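Local coordinates for extracellular solute-binding protein (Conexibacter woesei, PDB 4P98) that probably binds a small solute, perhaps a nucleoside as in PnrA-like relatives, outside the cell membrane and delivers it to an ABC transporter, at residues Thr29-Gly32 with Ala33-Trp37; Phe184-Leu187 with Gln188-Gln191; Val270-Leu273 with Gly274-Gly277. One frame throughout, in Å; residues are numbered along the deposited sequence.

Contact 1: Thr29-Gly32 with Ala33-Trp37; sequences TNDG and AFNAW
Both carboxylate oxygens of Asp31 are taken up by the turn into helix 34-45 and its first residues, each accepting two hydrogen bonds. Asp31 OD1 receives Ala33 N at 2.8 Å and Ala36 N at 3.0 Å, from opposite faces of the carboxylate plane. Asp31 OD2 accepts from Asn35 N through its syn lone pair, a fairly straight bond (160°), while Asn35 ND2 meets it from above the plane at 3.0 Å. The carboxylate thus satisfies three backbone N-H groups where the loop after strand 22-25 enters the helix. A chi1 of 67° brings CG over its own main chain, and the acid reaches toward the residues ahead. Gly32 has a positive phi (58°), which favours glycine there. Asp31 O bonds to Ser229 OG and Gly32 pairs with Ala230, just after strand 225-226, so the loop bridges the two lobes of the solute-binding fold. With an alanine here, the N-H groups of Ala33, Asn35 and Ala36 are likely to lose their acceptor and the Asn35 amide to turn more freely. Asn35 OD1 also accepts from Gly27 N. Thr29 O lies 3.3 Å from Ala36 CB, and water 1 accepts from Trp37 NE1 at the indole edge.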
ATOM      1  N   THR A  29      13.012  -2.191  -1.263  1.00 17.90           N
ATOM      2  CA  THR A  29      12.121  -2.392  -2.408  1.00 20.19           C
ATOM      3  C   THR A  29      11.842  -3.865  -2.725  1.00 21.74           C
ATOM      4  O   THR A  29      10.976  -4.157  -3.537  1.00 19.69           O
ATOM      5  CB  THR A  29      12.628  -1.667  -3.672  1.00 22.39           C
ATOM      6  OG1 THR A  29      13.938  -2.134  -4.014  1.00 25.01           O
ATOM      7  CG2 THR A  29      12.656  -0.155  -3.446  1.00 22.26           C
ATOM      8  N   ASN A  30      12.565  -4.792  -2.089  1.00 23.78           N
ATOM      9  CA  ASN A  30      12.220  -6.212  -2.171  1.00 22.85           C
ATOM     10  C   ASN A  30      11.229  -6.640  -1.065  1.00 20.96           C
ATOM     11  O   ASN A  30      11.062  -7.823  -0.816  1.00 22.66           O
ATOM     12  CB  ASN A  30      13.501  -7.082  -2.135  1.00 26.41           C
ATOM     13  CG  ASN A  30      14.213  -7.020  -0.794  1.00 30.86           C
ATOM     14  OD1 ASN A  30      13.758  -6.345   0.127  1.00 27.67           O
ATOM     15  ND2 ASN A  30      15.338  -7.723  -0.677  1.00 34.72           N
ATOM     16  N   ASP A  31      10.564  -5.680  -0.415  1.00 20.52           N
ATOM     17  CA  ASP A  31       9.554  -5.992   0.624  1.00 18.75           C
ATOM     18  C   ASP A  31       8.244  -6.591   0.083  1.00 17.78           C
ATOM     19  O   ASP A  31       7.407  -7.070   0.856  1.00 16.23           O
ATOM     20  CB  ASP A  31       9.272  -4.777   1.532  1.00 17.40           C
ATOM     21  CG  ASP A  31       8.579  -3.585   0.807  1.00 16.87           C
ATOM     22  OD1 ASP A  31       8.227  -3.661  -0.381  1.00 14.31           O
ATOM     23  OD2 ASP A  31       8.378  -2.548   1.470  1.00 14.94           O
ATOM     24  N   GLY A  32       8.073  -6.572  -1.240  1.00 17.36           N
ATOM     25  CA  GLY A  32       6.829  -7.025  -1.875  1.00 18.21           C
ATOM     26  C   GLY A  32       5.596  -6.262  -1.406  1.00 16.98           C
ATOM     27  O   GLY A  32       4.481  -6.782  -1.460  1.00 15.43           O
ATOM     28  N   ALA A  33       5.804  -5.036  -0.925  1.00 16.16           N
ATOM     29  CA  ALA A  33       4.730  -4.245  -0.343  1.00 16.16           C
ATOM     30  C   ALA A  33       5.026  -2.753  -0.566  1.00 14.47           C
ATOM     31  O   ALA A  33       5.373  -2.374  -1.691  1.00 15.78           O
ATOM     32  CB  ALA A  33       4.548  -4.599   1.124  1.00 17.30           C
ATOM     33  N   PHE A  34       4.909  -1.919   0.467  1.00 15.09           N
ATOM     34  CA  PHE A  34       4.970  -0.452   0.310  1.00 14.96           C
ATOM     35  C   PHE A  34       6.112   0.031  -0.581  1.00 15.46           C
ATOM     36  O   PHE A  34       5.881   0.793  -1.516  1.00 14.53           O
ATOM     37  CB  PHE A  34       5.053   0.245   1.680  1.00 14.92           C
ATOM     38  CG  PHE A  34       5.064   1.752   1.604  1.00 14.98           C
ATOM     39  CD1 PHE A  34       3.890   2.457   1.333  1.00 15.46           C
ATOM     40  CD2 PHE A  34       6.232   2.470   1.839  1.00 14.86           C
ATOM     41  CE1 PHE A  34       3.894   3.834   1.286  1.00 14.67           C
ATOM     42  CE2 PHE A  34       6.242   3.850   1.789  1.00 14.82           C
ATOM     43  CZ  PHE A  34       5.069   4.532   1.496  1.00 15.48           C
ATOM     44  N   ASN A  35       7.343  -0.403  -0.313  1.00 15.72           N
ATOM     45  CA  ASN A  35       8.466   0.115  -1.082  1.00 14.89           C
ATOM     46  C   ASN A  35       8.524  -0.464  -2.478  1.00 14.06           C
ATOM     47  O   ASN A  35       8.875   0.251  -3.420  1.00 13.92           O
ATOM     48  CB  ASN A  35       9.788  -0.054  -0.354  1.00 15.64           C
ATOM     49  CG  ASN A  35       9.841   0.764   0.914  1.00 16.05           C
ATOM     50  OD1 ASN A  35      10.138   1.955   0.894  1.00 16.99           O
ATOM     51  ND2 ASN A  35       9.533   0.132   2.022  1.00 16.45           N
ATOM     52  N   ALA A  36       8.140  -1.732  -2.612  1.00 13.70           N
ATOM     53  CA  ALA A  36       8.060  -2.364  -3.926  1.00 15.08           C
ATOM     54  C   ALA A  36       7.056  -1.640  -4.819  1.00 14.83           C
ATOM     55  O   ALA A  36       7.251  -1.554  -6.029  1.00 15.01           O
ATOM     56  CB  ALA A  36       7.674  -3.823  -3.798  1.00 15.61           C
ATOM     57  N   TRP A  37       5.994  -1.113  -4.222  1.00 14.41           N
ATOM     58  CA  TRP A  37       4.965  -0.401  -5.005  1.00 14.33           C
ATOM     59  C   TRP A  37       5.535   0.831  -5.713  1.00 14.36           C
ATOM     60  O   TRP A  37       5.184   1.107  -6.863  1.00 15.47           O
ATOM     61  CB  TRP A  37       3.766  -0.024  -4.141  1.00 14.85           C
ATOM     62  CG  TRP A  37       3.072  -1.204  -3.483  1.00 12.94           C
ATOM     63  CD1 TRP A  37       3.078  -2.509  -3.905  1.00 13.60           C
ATOM     64  CD2 TRP A  37       2.291  -1.179  -2.285  1.00 13.83           C
ATOM     65  NE1 TRP A  37       2.344  -3.291  -3.047  1.00 13.86           N
ATOM     66  CE2 TRP A  37       1.841  -2.497  -2.050  1.00 14.26           C
ATOM     67  CE3 TRP A  37       1.911  -0.168  -1.395  1.00 15.42           C
ATOM     68  CZ2 TRP A  37       1.043  -2.830  -0.962  1.00 14.10           C
ATOM     69  CZ3 TRP A  37       1.111  -0.507  -0.306  1.00 16.55           C
ATOM     70  CH2 TRP A  37       0.699  -1.827  -0.098  1.00 15.34           C
TER
HETATM   71  O   HOH W   1       1.956  -6.304  -3.620  1.00 26.12           O

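Contact 2: Phe184-Leu187 with Gln188-Gln191; sequences FYDL and QKEQ
Asp186 and Leu187 start helix 187-199 with two successive backbone bonds, Glu190 N to Asp186 O at 2.9 Å, in the carbonyl plane, and Gln191 N to Leu187 O at 2.8 Å. Asp186 is the N-cap of this helix, which follows outer strand 175-180 of the five-stranded sheet. Asp186 OD1 accepts from Lys189 N, 3.0 Å away and nearly straight at 171°, the N-H arriving from well above the carboxylate plane. CG stands anti to the backbone N (chi1 -170°), which carries the carboxylate to that donor. The extended chain of Lys189 runs back past the same acid: its CD lies 3.5 Å from Asp186 OD2, and its NZ closes a long salt bridge of 3.8 Å to that oxygen. Leu187 and Glu190 run alongside each other, with Leu187 CD2 4.2 Å from Glu190 OE2. The Glu190 carboxylate is buried and engaged beyond this turn, OE1 accepting from Gly211 N and OE2 from Leu214 N at the start of helix 212-221, so two neighbouring helix starts are joined. Asp186 thus divides its work: OD1 caps the backbone, OD2 faces the lysine, and its charge probably also interacts favourably with the positive end of the helix dipole.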
ATOM      1  N   PHE A 184       6.654  -5.672  14.224  1.00 17.39           N
ATOM      2  CA  PHE A 184       6.720  -5.612  12.764  1.00 20.24           C
ATOM      3  C   PHE A 184       7.604  -6.744  12.233  1.00 19.89           C
ATOM      4  O   PHE A 184       8.660  -6.997  12.785  1.00 17.61           O
ATOM      5  CB  PHE A 184       7.320  -4.298  12.285  1.00 21.48           C
ATOM      6  CG  PHE A 184       6.436  -3.099  12.494  1.00 23.13           C
ATOM      7  CD1 PHE A 184       5.181  -3.034  11.919  1.00 23.32           C
ATOM      8  CD2 PHE A 184       6.891  -2.012  13.226  1.00 25.42           C
ATOM      9  CE1 PHE A 184       4.381  -1.915  12.083  1.00 24.30           C
ATOM     10  CE2 PHE A 184       6.092  -0.891  13.403  1.00 25.92           C
ATOM     11  CZ  PHE A 184       4.838  -0.841  12.825  1.00 23.54           C
ATOM     12  N   TYR A 185       7.155  -7.423  11.178  1.00 20.55           N
ATOM     13  CA  TYR A 185       8.003  -8.340  10.404  1.00 21.20           C
ATOM     14  C   TYR A 185       8.544  -9.506  11.248  1.00 19.87           C
ATOM     15  O   TYR A 185       9.639  -9.978  10.994  1.00 23.94           O
ATOM     16  CB  TYR A 185       9.161  -7.544   9.761  1.00 24.08           C
ATOM     17  CG  TYR A 185       9.844  -8.166   8.550  1.00 30.05           C
ATOM     18  CD1 TYR A 185       9.114  -8.784   7.543  1.00 35.13           C
ATOM     19  CD2 TYR A 185      11.238  -8.101   8.395  1.00 37.31           C
ATOM     20  CE1 TYR A 185       9.742  -9.344   6.435  1.00 38.65           C
ATOM     21  CE2 TYR A 185      11.868  -8.652   7.290  1.00 40.39           C
ATOM     22  CZ  TYR A 185      11.111  -9.273   6.313  1.00 38.20           C
ATOM     23  OH  TYR A 185      11.703  -9.828   5.205  1.00 39.16           O
ATOM     24  N   ASP A 186       7.789  -9.952  12.256  1.00 17.99           N
ATOM     25  CA  ASP A 186       8.157 -11.154  13.016  1.00 18.31           C
ATOM     26  C   ASP A 186       7.403 -12.315  12.403  1.00 15.75           C
ATOM     27  O   ASP A 186       6.304 -12.646  12.818  1.00 15.50           O
ATOM     28  CB  ASP A 186       7.825 -11.035  14.504  1.00 18.24           C
ATOM     29  CG  ASP A 186       8.432 -12.165  15.329  1.00 22.26           C
ATOM     30  OD1 ASP A 186       8.491 -13.329  14.865  1.00 19.50           O
ATOM     31  OD2 ASP A 186       8.847 -11.885  16.459  1.00 24.54           O
ATOM     32  N   LEU A 187       8.011 -12.917  11.396  1.00 15.87           N
ATOM     33  CA  LEU A 187       7.321 -13.899  10.574  1.00 16.58           C
ATOM     34  C   LEU A 187       6.988 -15.154  11.370  1.00 16.77           C
ATOM     35  O   LEU A 187       5.982 -15.801  11.124  1.00 16.06           O
ATOM     36  CB  LEU A 187       8.150 -14.216   9.335  1.00 16.67           C
ATOM     37  CG  LEU A 187       8.489 -13.027   8.436  1.00 18.09           C
ATOM     38  CD1 LEU A 187       9.279 -13.500   7.233  1.00 19.83           C
ATOM     39  CD2 LEU A 187       7.251 -12.281   7.956  1.00 19.02           C
ATOM     40  N   GLN A 188       7.823 -15.476  12.351  1.00 17.18           N
ATOM     41  CA  GLN A 188       7.623 -16.672  13.162  1.00 17.79           C
ATOM     42  C   GLN A 188       6.403 -16.528  14.069  1.00 15.47           C
ATOM     43  O   GLN A 188       5.566 -17.428  14.128  1.00 15.28           O
ATOM     44  CB  GLN A 188       8.914 -16.986  13.936  1.00 22.46           C
ATOM     45  CG  GLN A 188      10.034 -17.336  12.949  1.00 28.16           C
ATOM     46  CD  GLN A 188      11.436 -17.366  13.544  1.00 28.35           C
ATOM     47  OE1 GLN A 188      11.666 -16.938  14.674  1.00 34.73           O
ATOM     48  NE2 GLN A 188      12.380 -17.857  12.765  1.00 20.19           N
ATOM     49  N   LYS A 189       6.257 -15.376  14.718  1.00 15.24           N
ATOM     50  CA  LYS A 189       5.057 -15.110  15.517  1.00 16.82           C
ATOM     51  C   LYS A 189       3.822 -14.971  14.615  1.00 14.71           C
ATOM     52  O   LYS A 189       2.733 -15.398  14.983  1.00 13.79           O
ATOM     53  CB  LYS A 189       5.209 -13.848  16.360  1.00 19.72           C
ATOM     54  CG  LYS A 189       6.104 -14.025  17.574  1.00 25.25           C
ATOM     55  CD  LYS A 189       6.130 -12.759  18.428  1.00 31.24           C
ATOM     56  CE  LYS A 189       7.204 -12.831  19.514  1.00 35.56           C
ATOM     57  NZ  LYS A 189       7.551 -11.478  20.040  1.00 41.20           N
ATOM     58  N   GLU A 190       4.007 -14.390  13.433  1.00 13.21           N
ATOM     59  CA  GLU A 190       2.916 -14.265  12.463  1.00 13.64           C
ATOM     60  C   GLU A 190       2.400 -15.633  12.045  1.00 14.49           C
ATOM     61  O   GLU A 190       1.196 -15.873  12.047  1.00 13.87           O
ATOM     62  CB  GLU A 190       3.382 -13.515  11.227  1.00 14.30           C
ATOM     63  CG  GLU A 190       2.244 -13.132  10.294  1.00 15.23           C
ATOM     64  CD  GLU A 190       2.781 -12.553   9.018  1.00 15.14           C
ATOM     65  OE1 GLU A 190       2.811 -11.308   8.906  1.00 17.31           O
ATOM     66  OE2 GLU A 190       3.230 -13.345   8.159  1.00 14.06           O
ATOM     67  N   GLN A 191       3.321 -16.529  11.698  1.00 14.07           N
ATOM     68  CA  GLN A 191       2.951 -17.911  11.404  1.00 14.48           C
ATOM     69  C   GLN A 191       2.160 -18.589  12.542  1.00 14.81           C
ATOM     70  O   GLN A 191       1.106 -19.183  12.288  1.00 12.72           O
ATOM     71  CB  GLN A 191       4.169 -18.734  10.994  1.00 15.97           C
ATOM     72  CG  GLN A 191       3.794 -20.155  10.586  1.00 17.18           C
ATOM     73  CD  GLN A 191       4.867 -20.868   9.803  1.00 18.38           C
ATOM     74  OE1 GLN A 191       5.922 -20.316   9.501  1.00 19.78           O
ATOM     75  NE2 GLN A 191       4.587 -22.113   9.447  1.00 20.25           N
TER

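Contact 3: Val270-Leu273 with Gly274-Gly277; sequences VLAL and GNRG
Asn275 reaches back from a type I turn, Leu273 to Arg276, to Val270 of strand 268-271 and to Ala272. From its CB, a chi1 near +60° (57°) swings the amide back over the incoming chain, Asn275 CG lying 3.6 Å from Val270 O. At the tip the two branches part. Asn275 OD1 accepts from Ala272 N at 2.9 Å and from Gly277 N at 3.0 Å, the latter in the carbonyl plane; this second bond, to the N-H two residues on, makes an Asx turn. Asn275 ND2 donates to Val270 O at 2.8 Å, a bent bond (137°) with the oxygen tilted from the amide plane. Ala272 CB lies 3.9 Å from Asn275 OD1. The turn itself is closed by Arg276 N to Leu273 O at 3.3 Å, and a weak bond joins Gly277 N to Ala272 O. Gly277 lies against Leu271, where a CB would clash with the Leu271 CA and the Ala272 N. Leu273 packs on Leu131 of helix 125-137 and Leu305 of helix 294-307. One neutral amide thus serves as both donor and acceptor, tying an edge strand to its following loop through backbone groups without any charge.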
ATOM      1  N   VAL A 270      -4.593  12.533  -3.183  1.00 13.03           N
ATOM      2  CA  VAL A 270      -5.047  11.471  -2.317  1.00 14.33           C
ATOM      3  C   VAL A 270      -5.144  10.194  -3.161  1.00 14.60           C
ATOM      4  O   VAL A 270      -5.812  10.167  -4.200  1.00 15.07           O
ATOM      5  CB  VAL A 270      -6.406  11.798  -1.678  1.00 15.77           C
ATOM      6  CG1 VAL A 270      -6.832  10.692  -0.734  1.00 16.44           C
ATOM      7  CG2 VAL A 270      -6.332  13.119  -0.920  1.00 17.37           C
ATOM      8  N   LEU A 271      -4.456   9.144  -2.736  1.00 12.25           N
ATOM      9  CA  LEU A 271      -4.571   7.856  -3.410  1.00 12.91           C
ATOM     10  C   LEU A 271      -5.611   7.058  -2.654  1.00 12.19           C
ATOM     11  O   LEU A 271      -5.438   6.778  -1.474  1.00 12.16           O
ATOM     12  CB  LEU A 271      -3.225   7.126  -3.459  1.00 13.76           C
ATOM     13  CG  LEU A 271      -2.314   7.467  -4.642  1.00 14.59           C
ATOM     14  CD1 LEU A 271      -1.832   8.909  -4.581  1.00 14.49           C
ATOM     15  CD2 LEU A 271      -1.138   6.501  -4.668  1.00 14.70           C
ATOM     16  N   ALA A 272      -6.710   6.718  -3.321  1.00 12.41           N
ATOM     17  CA  ALA A 272      -7.858   6.110  -2.644  1.00 13.26           C
ATOM     18  C   ALA A 272      -8.584   5.095  -3.525  1.00 13.14           C
ATOM     19  O   ALA A 272      -8.294   4.967  -4.709  1.00 13.84           O
ATOM     20  CB  ALA A 272      -8.830   7.202  -2.194  1.00 13.50           C
ATOM     21  N   LEU A 273      -9.535   4.368  -2.932  1.00 13.76           N
ATOM     22  CA  LEU A 273     -10.294   3.367  -3.685  1.00 16.74           C
ATOM     23  C   LEU A 273     -11.101   4.025  -4.784  1.00 17.45           C
ATOM     24  O   LEU A 273     -11.117   3.548  -5.919  1.00 16.10           O
ATOM     25  CB  LEU A 273     -11.228   2.592  -2.764  1.00 18.82           C
ATOM     26  CG  LEU A 273     -10.548   1.651  -1.771  1.00 20.32           C
ATOM     27  CD1 LEU A 273     -11.512   1.268  -0.663  1.00 21.52           C
ATOM     28  CD2 LEU A 273     -10.027   0.424  -2.495  1.00 20.88           C
ATOM     29  N   GLY A 274     -11.726   5.149  -4.444  1.00 17.41           N
ATOM     30  CA  GLY A 274     -12.555   5.901  -5.377  1.00 17.56           C
ATOM     31  C   GLY A 274     -11.876   6.355  -6.653  1.00 16.89           C
ATOM     32  O   GLY A 274     -12.499   6.384  -7.696  1.00 19.81           O
ATOM     33  N   ASN A 275     -10.598   6.717  -6.575  1.00 16.32           N
ATOM     34  CA  ASN A 275      -9.837   7.177  -7.750  1.00 16.08           C
ATOM     35  C   ASN A 275      -8.802   6.175  -8.298  1.00 14.89           C
ATOM     36  O   ASN A 275      -7.965   6.543  -9.124  1.00 17.03           O
ATOM     37  CB  ASN A 275      -9.160   8.528  -7.447  1.00 16.86           C
ATOM     38  CG  ASN A 275      -8.245   8.472  -6.224  1.00 17.17           C
ATOM     39  OD1 ASN A 275      -7.634   7.461  -5.947  1.00 15.43           O
ATOM     40  ND2 ASN A 275      -8.174   9.569  -5.484  1.00 18.65           N
ATOM     41  N   ARG A 276      -8.865   4.921  -7.843  1.00 15.56           N
ATOM     42  CA  ARG A 276      -7.937   3.851  -8.286  1.00 19.76           C
ATOM     43  C   ARG A 276      -6.459   4.116  -7.910  1.00 17.79           C
ATOM     44  O   ARG A 276      -5.532   3.575  -8.522  1.00 15.98           O
ATOM     45  CB  ARG A 276      -8.138   3.530  -9.779  1.00 23.74           C
ATOM     46  CG  ARG A 276      -9.585   3.110 -10.086  1.00 29.83           C
ATOM     47  CD  ARG A 276      -9.786   2.560 -11.500  1.00 34.56           C
ATOM     48  NE  ARG A 276      -8.675   1.703 -11.914  1.00 38.18           N
ATOM     49  CZ  ARG A 276      -8.566   0.393 -11.679  1.00 44.85           C
ATOM     50  NH1 ARG A 276      -9.518  -0.283 -11.033  1.00 51.65           N
ATOM     51  NH2 ARG A 276      -7.480  -0.250 -12.099  1.00 48.15           N
ATOM     52  N   GLY A 277      -6.262   4.920  -6.863  1.00 17.03           N
ATOM     53  CA  GLY A 277      -4.950   5.082  -6.244  1.00 15.94           C
ATOM     54  C   GLY A 277      -4.638   3.857  -5.402  1.00 14.38           C
ATOM     55  O   GLY A 277      -3.473   3.530  -5.204  1.00 14.07           O
TER

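In the fold
All three contacts are local and lie where the chain passes between a strand or loop and its next element. Contacts 1 and 2 are surface contacts at helix starts, whereas contact 3 is partly buried, with Leu271, Leu273 and Gly277 inside. Contact 1 follows strand 22-25 and contact 3 lies on strand 268-271 and the loop after it, both in the six-stranded sheet. Both touch Leu246, through Phe34 and Trp37 in one and Leu271 in the other; contact 2 leans on helix 212-221 in the other lobe. Aspartates serve the helix starts, an asparagine the strand. Centres of contacts 1 and 2 are about 17 Å apart; contacts 2 and 3 lie on opposite sides of the chain's centre.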